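Local coordinates for glutamate ABC superfamily ATP binding cassette transporter, binding protein (PDB 5EYF), which binds glutamate, probably as the extracellular solute-binding component of an ABC transporter that delivers the amino acid for uptake, at residues F41-A46 with T60-V65; T50-G55 with N216-E221; E158-L163 with P186-V191. One frame throughout, in Å; residues are numbered along the deposited sequence. Where two conformers were deposited one is given.

Interaction 1 (F41-A46 with T60-V65)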
ATOM      1  N   PHE B  41      -7.101  -7.255 -15.227  1.00 16.76           N
ATOM      2  CA  PHE B  41      -7.425  -6.042 -14.486  1.00 16.90           C
ATOM      3  C   PHE B  41      -6.798  -4.809 -15.126  1.00 16.09           C
ATOM      4  O   PHE B  41      -7.449  -3.765 -15.240  1.00 15.67           O
ATOM      5  CB  PHE B  41      -6.949  -6.212 -13.034  1.00 16.91           C
ATOM      6  CG  PHE B  41      -7.159  -5.021 -12.146  1.00 14.82           C
ATOM      7  CD1 PHE B  41      -8.423  -4.751 -11.623  1.00 15.88           C
ATOM      8  CD2 PHE B  41      -6.090  -4.208 -11.772  1.00 15.15           C
ATOM      9  CE1 PHE B  41      -8.629  -3.672 -10.785  1.00 14.78           C
ATOM     10  CE2 PHE B  41      -6.281  -3.140 -10.916  1.00 14.59           C
ATOM     11  CZ  PHE B  41      -7.547  -2.863 -10.416  1.00 14.02           C
ATOM     12  N   ASP B  42      -5.498  -4.867 -15.454  1.00 16.15           N
ATOM     13  CA  ASP B  42      -4.855  -3.707 -16.078  1.00 15.76           C
ATOM     14  C   ASP B  42      -5.537  -3.353 -17.397  1.00 16.11           C
ATOM     15  O   ASP B  42      -5.742  -2.172 -17.700  1.00 16.38           O
ATOM     16  CB  ASP B  42      -3.369  -3.972 -16.370  1.00 16.20           C
ATOM     17  CG  ASP B  42      -2.474  -3.895 -15.152  1.00 15.88           C
ATOM     18  OD1 ASP B  42      -2.858  -3.293 -14.112  1.00 16.88           O
ATOM     19  OD2 ASP B  42      -1.335  -4.444 -15.280  1.00 16.84           O
ATOM     20  N   VAL B  43      -5.856  -4.373 -18.211  1.00 17.43           N
ATOM     21  CA  VAL B  43      -6.567  -4.157 -19.472  1.00 18.33           C
ATOM     22  C   VAL B  43      -7.919  -3.488 -19.221  1.00 17.53           C
ATOM     23  O   VAL B  43      -8.310  -2.546 -19.932  1.00 17.85           O
ATOM     24  CB  VAL B  43      -6.727  -5.492 -20.220  1.00 18.87           C
ATOM     25  CG1 VAL B  43      -7.660  -5.329 -21.435  1.00 18.78           C
ATOM     26  CG2 VAL B  43      -5.369  -6.001 -20.660  1.00 21.57           C
ATOM     27  N   ASP B  44      -8.664  -3.969 -18.226  1.00 17.80           N
ATOM     28  CA  ASP B  44      -9.998  -3.399 -17.990  1.00 17.60           C
ATOM     29  C   ASP B  44      -9.929  -1.972 -17.457  1.00 16.75           C
ATOM     30  O   ASP B  44     -10.772  -1.124 -17.797  1.00 17.49           O
ATOM     31  CB  ASP B  44     -10.796  -4.284 -17.033  1.00 17.77           C
ATOM     32  CG  ASP B  44     -11.356  -5.530 -17.723  1.00 18.51           C
ATOM     33  OD1 ASP B  44     -11.191  -5.676 -18.964  1.00 20.49           O
ATOM     34  OD2 ASP B  44     -11.967  -6.361 -17.026  1.00 20.66           O
ATOM     35  N   ILE B  45      -8.971  -1.702 -16.576  1.00 15.17           N
ATOM     36  CA  ILE B  45      -8.756  -0.330 -16.123  1.00 16.08           C
ATOM     37  C   ILE B  45      -8.418   0.572 -17.312  1.00 15.01           C
ATOM     38  O   ILE B  45      -8.926   1.698 -17.425  1.00 15.95           O
ATOM     39  CB  ILE B  45      -7.662  -0.294 -15.029  1.00 14.53           C
ATOM     40  CG1 ILE B  45      -8.135  -1.005 -13.710  1.00 15.25           C
ATOM     41  CG2 ILE B  45      -7.244   1.117 -14.715  1.00 15.38           C
ATOM     42  CD1 ILE B  45      -9.191  -0.222 -12.927  1.00 14.84           C
ATOM     43  N   ALA B  46      -7.525   0.111 -18.207  1.00 15.71           N
ATOM     44  CA  ALA B  46      -7.177   0.895 -19.396  1.00 16.13           C
ATOM     45  C   ALA B  46      -8.405   1.220 -20.238  1.00 16.96           C
ATOM     46  O   ALA B  46      -8.571   2.355 -20.701  1.00 17.87           O
ATOM     47  CB  ALA B  46      -6.172   0.119 -20.243  1.00 17.44           C
ATOM     48  N   THR B  60      -9.308   1.818 -27.806  0.55 25.07           N
ATOM     49  CA  THR B  60      -8.119   1.373 -27.109  0.55 27.80           C
ATOM     50  C   THR B  60      -7.271   0.552 -28.066  0.55 29.38           C
ATOM     51  O   THR B  60      -7.794  -0.186 -28.907  0.55 31.33           O
ATOM     52  CB  THR B  60      -8.490   0.542 -25.884  0.55 27.66           C
ATOM     53  OG1 THR B  60      -9.191  -0.626 -26.325  0.55 29.98           O
ATOM     54  CG2 THR B  60      -9.401   1.355 -24.943  0.55 25.78           C
ATOM     55  N   GLU B  61      -5.964   0.725 -27.966  0.55 28.34           N
ATOM     56  CA  GLU B  61      -5.012  -0.145 -28.622  0.55 29.25           C
ATOM     57  C   GLU B  61      -4.055  -0.670 -27.568  0.55 27.26           C
ATOM     58  O   GLU B  61      -3.610   0.084 -26.697  0.55 26.68           O
ATOM     59  CB  GLU B  61      -4.240   0.578 -29.728  0.55 32.05           C
ATOM     60  CG  GLU B  61      -3.497  -0.379 -30.637  0.55 35.79           C
ATOM     61  CD  GLU B  61      -4.446  -1.320 -31.363  0.55 39.31           C
ATOM     62  OE1 GLU B  61      -5.641  -0.966 -31.494  0.55 40.66           O
ATOM     63  OE2 GLU B  61      -4.005  -2.411 -31.791  0.55 40.75           O
ATOM     64  N   PHE B  62      -3.766  -1.967 -27.627  1.00 26.01           N
ATOM     65  CA  PHE B  62      -2.835  -2.590 -26.702  1.00 25.26           C
ATOM     66  C   PHE B  62      -1.566  -3.036 -27.424  1.00 24.76           C
ATOM     67  O   PHE B  62      -1.617  -3.552 -28.552  1.00 28.20           O
ATOM     68  CB  PHE B  62      -3.504  -3.760 -25.983  1.00 25.32           C
ATOM     69  CG  PHE B  62      -4.603  -3.325 -25.041  1.00 24.26           C
ATOM     70  CD1 PHE B  62      -4.286  -2.741 -23.803  1.00 24.26           C
ATOM     71  CD2 PHE B  62      -5.935  -3.482 -25.373  1.00 24.12           C
ATOM     72  CE1 PHE B  62      -5.276  -2.313 -22.947  1.00 25.17           C
ATOM     73  CE2 PHE B  62      -6.940  -3.054 -24.489  1.00 25.36           C
ATOM     74  CZ  PHE B  62      -6.607  -2.464 -23.284  1.00 25.53           C
ATOM     75  N   VAL B  63      -0.438  -2.789 -26.766  1.00 23.91           N
ATOM     76  CA  VAL B  63       0.899  -3.147 -27.227  1.00 24.05           C
ATOM     77  C   VAL B  63       1.575  -3.930 -26.115  1.00 24.10           C
ATOM     78  O   VAL B  63       1.565  -3.505 -24.947  1.00 22.67           O
ATOM     79  CB  VAL B  63       1.733  -1.899 -27.592  1.00 25.31           C
ATOM     80  CG1 VAL B  63       3.195  -2.247 -27.840  1.00 26.00           C
ATOM     81  CG2 VAL B  63       1.125  -1.167 -28.778  1.00 26.89           C
ATOM     82  N   GLU B  64       2.172  -5.061 -26.457  1.00 26.82           N
ATOM     83  CA  GLU B  64       2.861  -5.843 -25.441  1.00 27.30           C
ATOM     84  C   GLU B  64       4.101  -5.113 -24.927  1.00 27.50           C
ATOM     85  O   GLU B  64       4.956  -4.681 -25.713  1.00 29.65           O
ATOM     86  CB  GLU B  64       3.266  -7.216 -25.987  1.00 31.67           C
ATOM     87  CG  GLU B  64       4.131  -7.927 -24.959  1.00 33.52           C
ATOM     88  CD  GLU B  64       4.398  -9.389 -25.230  1.00 37.73           C
ATOM     89  OE1 GLU B  64       4.249  -9.842 -26.377  1.00 38.21           O
ATOM     90  OE2 GLU B  64       4.783 -10.092 -24.265  1.00 40.28           O
ATOM     91  N   VAL B  65       4.225  -5.024 -23.596  1.00 25.76           N
ATOM     92  CA  VAL B  65       5.473  -4.630 -22.955  1.00 25.32           C
ATOM     93  C   VAL B  65       5.887  -5.720 -21.973  1.00 25.14           C
ATOM     94  O   VAL B  65       5.075  -6.537 -21.525  1.00 26.87           O
ATOM     95  CB  VAL B  65       5.352  -3.283 -22.206  1.00 25.18           C
ATOM     96  CG1 VAL B  65       4.812  -2.205 -23.131  1.00 25.40           C
ATOM     97  CG2 VAL B  65       4.481  -3.436 -20.943  1.00 23.98           C
TER

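Interaction 2 (T50-G55 with N216-E221)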
ATOM      1  N   THR B  50      -9.931   4.996 -20.913  1.00 16.78           N
ATOM      2  CA  THR B  50     -10.086   5.502 -22.263  1.00 18.64           C
ATOM      3  C   THR B  50     -11.501   6.010 -22.510  1.00 19.59           C
ATOM      4  O   THR B  50     -11.694   7.058 -23.145  1.00 21.00           O
ATOM      5  CB  THR B  50      -9.730   4.405 -23.259  1.00 18.55           C
ATOM      6  OG1 THR B  50      -8.400   3.952 -22.979  1.00 20.06           O
ATOM      7  CG2 THR B  50      -9.729   5.000 -24.674  1.00 19.30           C
ATOM      8  N   LYS B  51     -12.505   5.309 -21.986  1.00 18.71           N
ATOM      9  CA  LYS B  51     -13.871   5.799 -22.180  1.00 20.77           C
ATOM     10  C   LYS B  51     -14.135   7.090 -21.399  1.00 20.26           C
ATOM     11  O   LYS B  51     -14.911   7.947 -21.858  1.00 20.34           O
ATOM     12  CB  LYS B  51     -14.880   4.713 -21.790  1.00 23.52           C
ATOM     13  CG  LYS B  51     -14.837   3.461 -22.680  1.00 26.13           C
ATOM     14  CD  LYS B  51     -15.071   3.792 -24.158  1.00 28.51           C
ATOM     15  CE  LYS B  51     -15.352   2.515 -24.968  1.00 30.25           C
ATOM     16  NZ  LYS B  51     -15.346   2.723 -26.455  1.00 30.11           N
ATOM     17  N   LYS B  52     -13.528   7.250 -20.222  1.00 20.43           N
ATOM     18  CA  LYS B  52     -13.658   8.519 -19.508  1.00 20.63           C
ATOM     19  C   LYS B  52     -12.995   9.658 -20.279  1.00 20.57           C
ATOM     20  O   LYS B  52     -13.539  10.767 -20.352  1.00 22.45           O
ATOM     21  CB  LYS B  52     -13.043   8.415 -18.104  1.00 20.53           C
ATOM     22  CG  LYS B  52     -13.737   7.444 -17.145  1.00 20.73           C
ATOM     23  CD  LYS B  52     -15.208   7.762 -16.957  1.00 22.03           C
ATOM     24  CE  LYS B  52     -15.754   7.012 -15.753  1.00 23.39           C
ATOM     25  NZ  LYS B  52     -17.247   7.175 -15.739  1.00 24.83           N
ATOM     26  N   ILE B  53     -11.805   9.421 -20.838  1.00 21.00           N
ATOM     27  CA  ILE B  53     -11.064  10.512 -21.459  1.00 21.53           C
ATOM     28  C   ILE B  53     -11.692  10.893 -22.788  1.00 23.03           C
ATOM     29  O   ILE B  53     -11.937  12.077 -23.070  1.00 24.72           O
ATOM     30  CB  ILE B  53      -9.580  10.124 -21.627  1.00 19.79           C
ATOM     31  CG1 ILE B  53      -8.951   9.873 -20.262  1.00 20.85           C
ATOM     32  CG2 ILE B  53      -8.803  11.194 -22.453  1.00 20.30           C
ATOM     33  CD1 ILE B  53      -7.461   9.493 -20.341  1.00 20.43           C
ATOM     34  N   LEU B  54     -11.953   9.895 -23.631  1.00 22.39           N
ATOM     35  CA  LEU B  54     -12.390  10.121 -24.996  1.00 23.56           C
ATOM     36  C   LEU B  54     -13.893  10.033 -25.167  1.00 24.65           C
ATOM     37  O   LEU B  54     -14.405  10.439 -26.217  1.00 26.90           O
ATOM     38  CB  LEU B  54     -11.732   9.097 -25.923  1.00 23.62           C
ATOM     39  CG  LEU B  54     -10.204   9.104 -25.944  1.00 24.04           C
ATOM     40  CD1 LEU B  54      -9.679   8.084 -26.969  1.00 23.75           C
ATOM     41  CD2 LEU B  54      -9.668  10.522 -26.241  1.00 24.32           C
ATOM     42  N   GLY B  55     -14.604   9.499 -24.194  1.00 24.85           N
ATOM     43  CA  GLY B  55     -16.028   9.304 -24.347  1.00 24.78           C
ATOM     44  C   GLY B  55     -16.362   7.939 -24.906  1.00 27.74           C
ATOM     45  O   GLY B  55     -15.501   7.078 -25.126  1.00 27.10           O
ATOM     46  N   ASN B 216      -5.592  10.893 -14.439  1.00 17.09           N
ATOM     47  CA  ASN B 216      -5.949  10.986 -13.019  1.00 15.54           C
ATOM     48  C   ASN B 216      -7.407  11.376 -12.826  1.00 16.33           C
ATOM     49  O   ASN B 216      -8.069  10.872 -11.912  1.00 17.96           O
ATOM     50  CB  ASN B 216      -5.039  11.978 -12.292  1.00 16.50           C
ATOM     51  CG  ASN B 216      -3.733  11.347 -11.897  1.00 17.09           C
ATOM     52  OD1 ASN B 216      -3.657  10.124 -11.733  1.00 17.56           O
ATOM     53  ND2 ASN B 216      -2.686  12.153 -11.779  1.00 20.38           N
ATOM     54  N   GLN B 217      -7.919  12.261 -13.683  1.00 16.85           N
ATOM     55  CA  GLN B 217      -9.321  12.635 -13.600  1.00 18.70           C
ATOM     56  C   GLN B 217     -10.215  11.448 -13.914  1.00 18.56           C
ATOM     57  O   GLN B 217     -11.247  11.249 -13.269  1.00 18.95           O
ATOM     58  CB  GLN B 217      -9.593  13.792 -14.573  1.00 20.77           C
ATOM     59  CG  GLN B 217     -11.043  14.248 -14.653  1.00 26.06           C
ATOM     60  CD  GLN B 217     -11.526  14.888 -13.375  0.67 28.44           C
ATOM     61  OE1 GLN B 217     -10.745  15.478 -12.635  0.41 29.37           O
ATOM     62  NE2 GLN B 217     -12.826  14.776 -13.106  0.49 29.35           N
ATOM     63  N   ALA B 218      -9.831  10.654 -14.917  1.00 17.85           N
ATOM     64  CA  ALA B 218     -10.578   9.446 -15.257  1.00 17.94           C
ATOM     65  C   ALA B 218     -10.648   8.494 -14.068  1.00 17.82           C
ATOM     66  O   ALA B 218     -11.726   7.995 -13.723  1.00 16.51           O
ATOM     67  CB  ALA B 218      -9.934   8.767 -16.466  1.00 17.22           C
ATOM     68  N   LEU B 219      -9.500   8.251 -13.412  1.00 16.68           N
ATOM     69  CA  LEU B 219      -9.486   7.398 -12.226  1.00 15.63           C
ATOM     70  C   LEU B 219     -10.375   7.965 -11.135  1.00 17.27           C
ATOM     71  O   LEU B 219     -11.135   7.225 -10.506  1.00 17.52           O
ATOM     72  CB  LEU B 219      -8.057   7.223 -11.684  1.00 15.34           C
ATOM     73  CG  LEU B 219      -7.157   6.310 -12.518  1.00 15.45           C
ATOM     74  CD1 LEU B 219      -5.703   6.490 -12.074  1.00 17.61           C
ATOM     75  CD2 LEU B 219      -7.626   4.871 -12.355  1.00 16.29           C
ATOM     76  N   GLU B 220     -10.280   9.276 -10.886  0.54 18.48           N
ATOM     77  CA  GLU B 220     -11.163   9.917  -9.907  0.54 20.53           C
ATOM     78  C   GLU B 220     -12.626   9.610 -10.203  0.54 20.75           C
ATOM     79  O   GLU B 220     -13.387   9.219  -9.314  0.54 21.86           O
ATOM     80  CB  GLU B 220     -10.930  11.430  -9.898  0.54 22.62           C
ATOM     81  CG  GLU B 220     -11.711  12.175  -8.818  0.54 27.64           C
ATOM     82  CD  GLU B 220     -11.375  13.665  -8.757  0.54 34.34           C
ATOM     83  OE1 GLU B 220     -10.671  14.166  -9.663  0.54 36.75           O
ATOM     84  OE2 GLU B 220     -11.815  14.339  -7.801  0.54 37.55           O
ATOM     85  N   GLU B 221     -13.030   9.781 -11.458  1.00 19.40           N
ATOM     86  CA  GLU B 221     -14.418   9.551 -11.840  1.00 20.25           C
ATOM     87  C   GLU B 221     -14.810   8.090 -11.640  1.00 19.31           C
ATOM     88  O   GLU B 221     -15.939   7.798 -11.220  1.00 20.14           O
ATOM     89  CB  GLU B 221     -14.604   9.968 -13.296  1.00 21.59           C
ATOM     90  CG  GLU B 221     -14.619  11.490 -13.530  1.00 26.06           C
ATOM     91  CD  GLU B 221     -14.757  11.861 -15.007  1.00 31.55           C
ATOM     92  OE1 GLU B 221     -15.367  11.075 -15.777  1.00 33.39           O
ATOM     93  OE2 GLU B 221     -14.250  12.941 -15.400  1.00 32.96           O
TER
HETATM   94  O   HOH W   1     -17.539  10.088 -15.229  1.00 29.37           O
HETATM   95  O   HOH W   2     -15.993  11.453 -18.328  1.00 38.52           O

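Interaction 3 (E158-L163 with P186-V191)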
ATOM      1  N   GLU B 158       9.167 -19.152 -17.069  1.00 27.65           N
ATOM      2  CA  GLU B 158      10.450 -19.824 -16.865  1.00 27.99           C
ATOM      3  C   GLU B 158      10.770 -19.933 -15.383  1.00 24.20           C
ATOM      4  O   GLU B 158      11.272 -20.964 -14.910  1.00 24.91           O
ATOM      5  CB  GLU B 158      11.554 -19.038 -17.568  1.00 32.30           C
ATOM      6  CG  GLU B 158      12.198 -19.680 -18.737  1.00 37.32           C
ATOM      7  CD  GLU B 158      13.705 -19.494 -18.698  0.47 39.40           C
ATOM      8  OE1 GLU B 158      14.161 -18.340 -18.521  0.74 39.54           O
ATOM      9  OE2 GLU B 158      14.427 -20.507 -18.805  0.35 40.97           O
ATOM     10  N   ALA B 159      10.497 -18.857 -14.632  1.00 24.73           N
ATOM     11  CA  ALA B 159      10.719 -18.876 -13.195  1.00 22.49           C
ATOM     12  C   ALA B 159       9.867 -19.941 -12.531  1.00 21.32           C
ATOM     13  O   ALA B 159      10.329 -20.645 -11.629  1.00 20.93           O
ATOM     14  CB  ALA B 159      10.402 -17.490 -12.610  1.00 22.55           C
ATOM     15  N   PHE B 160       8.620 -20.093 -12.972  1.00 22.41           N
ATOM     16  CA  PHE B 160       7.760 -21.088 -12.340  1.00 23.17           C
ATOM     17  C   PHE B 160       8.148 -22.521 -12.713  1.00 23.57           C
ATOM     18  O   PHE B 160       8.103 -23.413 -11.860  1.00 23.61           O
ATOM     19  CB  PHE B 160       6.297 -20.810 -12.675  1.00 23.72           C
ATOM     20  CG  PHE B 160       5.367 -21.759 -12.021  1.00 25.75           C
ATOM     21  CD1 PHE B 160       5.372 -21.879 -10.638  1.00 25.80           C
ATOM     22  CD2 PHE B 160       4.508 -22.555 -12.767  1.00 28.77           C
ATOM     23  CE1 PHE B 160       4.542 -22.754 -10.000  1.00 27.93           C
ATOM     24  CE2 PHE B 160       3.659 -23.437 -12.125  1.00 30.52           C
ATOM     25  CZ  PHE B 160       3.681 -23.535 -10.743  1.00 30.11           C
ATOM     26  N   THR B 161       8.520 -22.783 -13.976  1.00 24.63           N
ATOM     27  CA  THR B 161       8.967 -24.145 -14.254  1.00 25.50           C
ATOM     28  C   THR B 161      10.266 -24.458 -13.515  1.00 25.57           C
ATOM     29  O   THR B 161      10.461 -25.597 -13.089  1.00 27.09           O
ATOM     30  CB  THR B 161       9.102 -24.402 -15.761  1.00 27.46           C
ATOM     31  OG1 THR B 161       9.961 -23.425 -16.352  1.00 30.40           O
ATOM     32  CG2 THR B 161       7.724 -24.355 -16.446  1.00 29.28           C
ATOM     33  N   ALA B 162      11.135 -23.460 -13.305  1.00 23.74           N
ATOM     34  CA  ALA B 162      12.331 -23.694 -12.507  1.00 23.53           C
ATOM     35  C   ALA B 162      11.959 -24.045 -11.074  1.00 23.03           C
ATOM     36  O   ALA B 162      12.575 -24.928 -10.464  1.00 24.68           O
ATOM     37  CB  ALA B 162      13.254 -22.481 -12.545  1.00 25.79           C
ATOM     38  N   LEU B 163      10.928 -23.392 -10.532  1.00 23.36           N
ATOM     39  CA  LEU B 163      10.450 -23.761  -9.201  1.00 22.92           C
ATOM     40  C   LEU B 163       9.922 -25.191  -9.208  1.00 24.08           C
ATOM     41  O   LEU B 163      10.234 -25.989  -8.309  1.00 23.52           O
ATOM     42  CB  LEU B 163       9.359 -22.783  -8.736  1.00 20.26           C
ATOM     43  CG  LEU B 163       8.834 -23.066  -7.331  1.00 21.73           C
ATOM     44  CD1 LEU B 163       9.914 -22.806  -6.278  1.00 23.80           C
ATOM     45  CD2 LEU B 163       7.603 -22.190  -7.028  1.00 21.43           C
ATOM     46  N   PRO B 186      -2.001 -26.099  -7.858  1.00 47.91           N
ATOM     47  CA  PRO B 186      -2.369 -26.309  -6.447  1.00 47.69           C
ATOM     48  C   PRO B 186      -1.281 -26.936  -5.573  1.00 45.38           C
ATOM     49  O   PRO B 186      -1.455 -26.963  -4.350  1.00 46.82           O
ATOM     50  CB  PRO B 186      -3.595 -27.227  -6.541  1.00 49.04           C
ATOM     51  CG  PRO B 186      -3.498 -27.868  -7.887  1.00 49.52           C
ATOM     52  CD  PRO B 186      -2.875 -26.846  -8.779  1.00 49.29           C
ATOM     53  N   GLU B 187      -0.183 -27.435  -6.135  0.92 40.89           N
ATOM     54  CA  GLU B 187       0.896 -27.951  -5.302  0.92 38.83           C
ATOM     55  C   GLU B 187       1.716 -26.845  -4.650  0.92 33.93           C
ATOM     56  O   GLU B 187       2.629 -27.156  -3.872  0.92 33.44           O
ATOM     57  CB  GLU B 187       1.833 -28.839  -6.126  0.92 42.22           C
ATOM     58  CG  GLU B 187       1.293 -30.207  -6.467  0.92 47.29           C
ATOM     59  CD  GLU B 187       2.337 -31.055  -7.165  0.92 51.43           C
ATOM     60  OE1 GLU B 187       2.057 -31.554  -8.274  0.92 52.34           O
ATOM     61  OE2 GLU B 187       3.447 -31.205  -6.602  0.92 53.13           O
ATOM     62  N   TYR B 188       1.431 -25.583  -4.971  1.00 30.56           N
ATOM     63  CA  TYR B 188       2.236 -24.439  -4.560  1.00 28.63           C
ATOM     64  C   TYR B 188       1.363 -23.433  -3.828  1.00 29.03           C
ATOM     65  O   TYR B 188       0.165 -23.327  -4.097  1.00 29.39           O
ATOM     66  CB  TYR B 188       2.900 -23.787  -5.771  1.00 27.01           C
ATOM     67  CG  TYR B 188       3.794 -24.778  -6.449  1.00 26.76           C
ATOM     68  CD1 TYR B 188       5.133 -24.863  -6.108  1.00 28.39           C
ATOM     69  CD2 TYR B 188       3.295 -25.671  -7.388  1.00 28.49           C
ATOM     70  CE1 TYR B 188       5.952 -25.781  -6.685  1.00 28.27           C
ATOM     71  CE2 TYR B 188       4.105 -26.600  -7.958  1.00 29.29           C
ATOM     72  CZ  TYR B 188       5.436 -26.651  -7.599  1.00 31.06           C
ATOM     73  OH  TYR B 188       6.252 -27.576  -8.173  1.00 34.36           O
ATOM     74  N   GLU B 189       1.970 -22.695  -2.897  1.00 26.37           N
ATOM     75  CA  GLU B 189       1.212 -21.719  -2.123  1.00 26.18           C
ATOM     76  C   GLU B 189       2.087 -20.513  -1.819  1.00 24.45           C
ATOM     77  O   GLU B 189       3.325 -20.601  -1.766  1.00 24.44           O
ATOM     78  CB  GLU B 189       0.662 -22.326  -0.814  1.00 26.74           C
ATOM     79  CG  GLU B 189       1.716 -22.763   0.198  1.00 28.69           C
ATOM     80  CD  GLU B 189       1.110 -23.469   1.412  1.00 29.53           C
ATOM     81  OE1 GLU B 189      -0.127 -23.440   1.550  1.00 31.93           O
ATOM     82  OE2 GLU B 189       1.862 -24.061   2.222  1.00 31.32           O
ATOM     83  N   LEU B 190       1.423 -19.380  -1.589  1.00 23.84           N
ATOM     84  CA  LEU B 190       2.104 -18.211  -1.034  1.00 24.98           C
ATOM     85  C   LEU B 190       2.362 -18.433   0.451  1.00 24.74           C
ATOM     86  O   LEU B 190       1.540 -19.032   1.155  1.00 26.69           O
ATOM     87  CB  LEU B 190       1.279 -16.921  -1.235  1.00 26.73           C
ATOM     88  CG  LEU B 190       1.273 -16.227  -2.605  1.00 29.92           C
ATOM     89  CD1 LEU B 190       0.501 -17.079  -3.616  1.00 32.12           C
ATOM     90  CD2 LEU B 190       0.655 -14.847  -2.525  1.00 31.69           C
ATOM     91  N   VAL B 191       3.530 -18.001   0.920  1.00 24.78           N
ATOM     92  CA  VAL B 191       3.884 -18.146   2.329  1.00 25.34           C
ATOM     93  C   VAL B 191       4.493 -16.846   2.811  1.00 26.87           C
ATOM     94  O   VAL B 191       5.261 -16.194   2.087  1.00 27.00           O
ATOM     95  CB  VAL B 191       4.872 -19.313   2.597  1.00 26.10           C
ATOM     96  CG1 VAL B 191       4.258 -20.653   2.221  1.00 26.13           C
ATOM     97  CG2 VAL B 191       6.202 -19.119   1.865  1.00 25.68           C
TER

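Interaction 1 (F41-A46 with T60-V65)
Phe62 of strand 60-64 reaches across to helix 41-46 and presses the CE1-CZ-CE2 end of its ring against Val43 and Ala46. The contact between the segments is apolar. Ala46 CB lies at the ring edge, near its plane, 3.7 Å from Phe62 CE1. Val43 comes in obliquely with one methyl, CG1 being 3.6 Å from Phe62 CZ. That methyl stands anti to the Val43 backbone N (chi1 171°), the setting that turns it to the ring. In the conformer given, Thr60 CG2 makes only a loose approach to Ala46 O, at 4.4 Å. The axes of helix and strand run 10.2 Å apart at 148°, so the strand returns roughly antiparallel to the helix. Helix 41-54 forms part of the beta-alpha-beta connection, with a small antiparallel sheet inserted, between the parallel strands 16-21 and 59-64. From the former, Trp19 touches Ala46 and Val21 touches Phe62, and Lys47 adds to the cover of Phe62. On another side of the helix, Asp42 accepts a hydrogen bond from the backbone N of Thr85, a glutamate-binding residue. With dispersion and shape alone joining the segments, the contact implies close but undirected seating of helix on sheet.

Interaction 2 (T50-G55 with N216-E221)
Lys52 of helix 50-54 lays its aliphatic chain across helix 216-221, meeting Ala218 with its root and Glu221 farther out. The apolar part centres on Ala218, whose small side chain lets the helices close to 8.8 Å between axes, at 115°. Ala218 CB sits 3.5 Å from Lys52 CB, where the two backbones come nearest, and 4.1 Å from Ile53 CG1. Ile53 continues past this point to Phe211, Ala214 and Val215 of helix 209-225, while Met222 touches Lys52.

The polar part lies on the partly exposed side, with Lys52 and Glu221. The lysine chain bends at chi2 (-57°) and then runs extended, passing Glu221 obliquely, with Lys52 CD 3.5 Å from Glu221 OE1. The charged ends stop short of a salt bridge, Lys52 NZ and Glu221 OE1 being 4.3 Å apart; the ammonium is instead paired with Asp225, one turn farther along the helix. Opposite charge should still favour the carboxylate here. One water donates to Glu221 OE1 at 2.7 Å and, at a longer distance, to Lys52 O, bridging the helices. A second water accepts from Lys52 NZ, but its modelled link to Glu221 OE1 is too short to trust. The other carboxylate oxygen is held from within its own helix: Gln217 NE2 donates to the anti lone pair of Glu221 OE2, 3.3 Å away and at 164°, with the acceptor in the amide plane. This bond helps fix the rotation of the carboxylate.

This steep helix-on-helix crossing, closed over an alanine, packs helix 209-225, to which the chain returns after the second lobe, onto the first lobe, as in the two-lobed fold of family 3 solute-binding proteins.

Interaction 3 (E158-L163 with P186-V191)
Phe160 brings the CE1-CZ edge of its ring over one face of Tyr188, a T-shaped (edge-to-face) pair with planes at 75° and centroids 5.3 Å apart. It belongs to the buried core of an alpha/beta lobe, where helix 156-164 covers a mixed sheet and strand 188-191 pairs antiparallel with strand 103-112. The overlap is not centred: Phe160 CE1 stands above the tyrosine plane but shifted toward the rim, so CD2 and CG of Tyr188 lie closest to it. The phenylalanine gets there because its CG is anti to the backbone N (chi1 -178°), which carries the ring out from a backbone whose side-chain bond does not itself face the strand.

Leu163, almost one turn farther along the helix, completes the grip. Leu163 and Tyr188 lie alongside one another, pointing opposite ways, the leucine meeting the CD1-CE1 side of the ring while the phenylalanine lies toward CD2 and CE2. Leu110 of strand 103-112 and Met171 of strand 170-172 touch both Phe160 and Leu163, so the helix rests on neighbouring strands as well. Farther along strand 188-191, Val191 packs on Asp121 of the second subunit.

Contact is also made at the leucine branch point, CG lying 4.0 Å from Tyr188 CE1; the closest atoms are Leu163 CD2 and Tyr188 CD1, 3.8 Å apart.

From the N terminus, helix 41-54 serves two contacts. Interaction 1 closes a short loop when the chain turns back from that helix into strand 59-64, uniting helix and sheet of the first lobe. The later half of the helix meets 216-221, so interaction 2 closes a loop of 160 intervening residues and crosses interaction 1; the two touch where, in the conformer given, Thr60 CG2 meets Thr50 OG1, 3.4 Å apart. Inside the long loop nests interaction 3, joining helix 156-164 to strand 188-191 in the other lobe. Its centre is about 26 Å from that of interaction 1 and about 37 Å from that of interaction 2, without touching either.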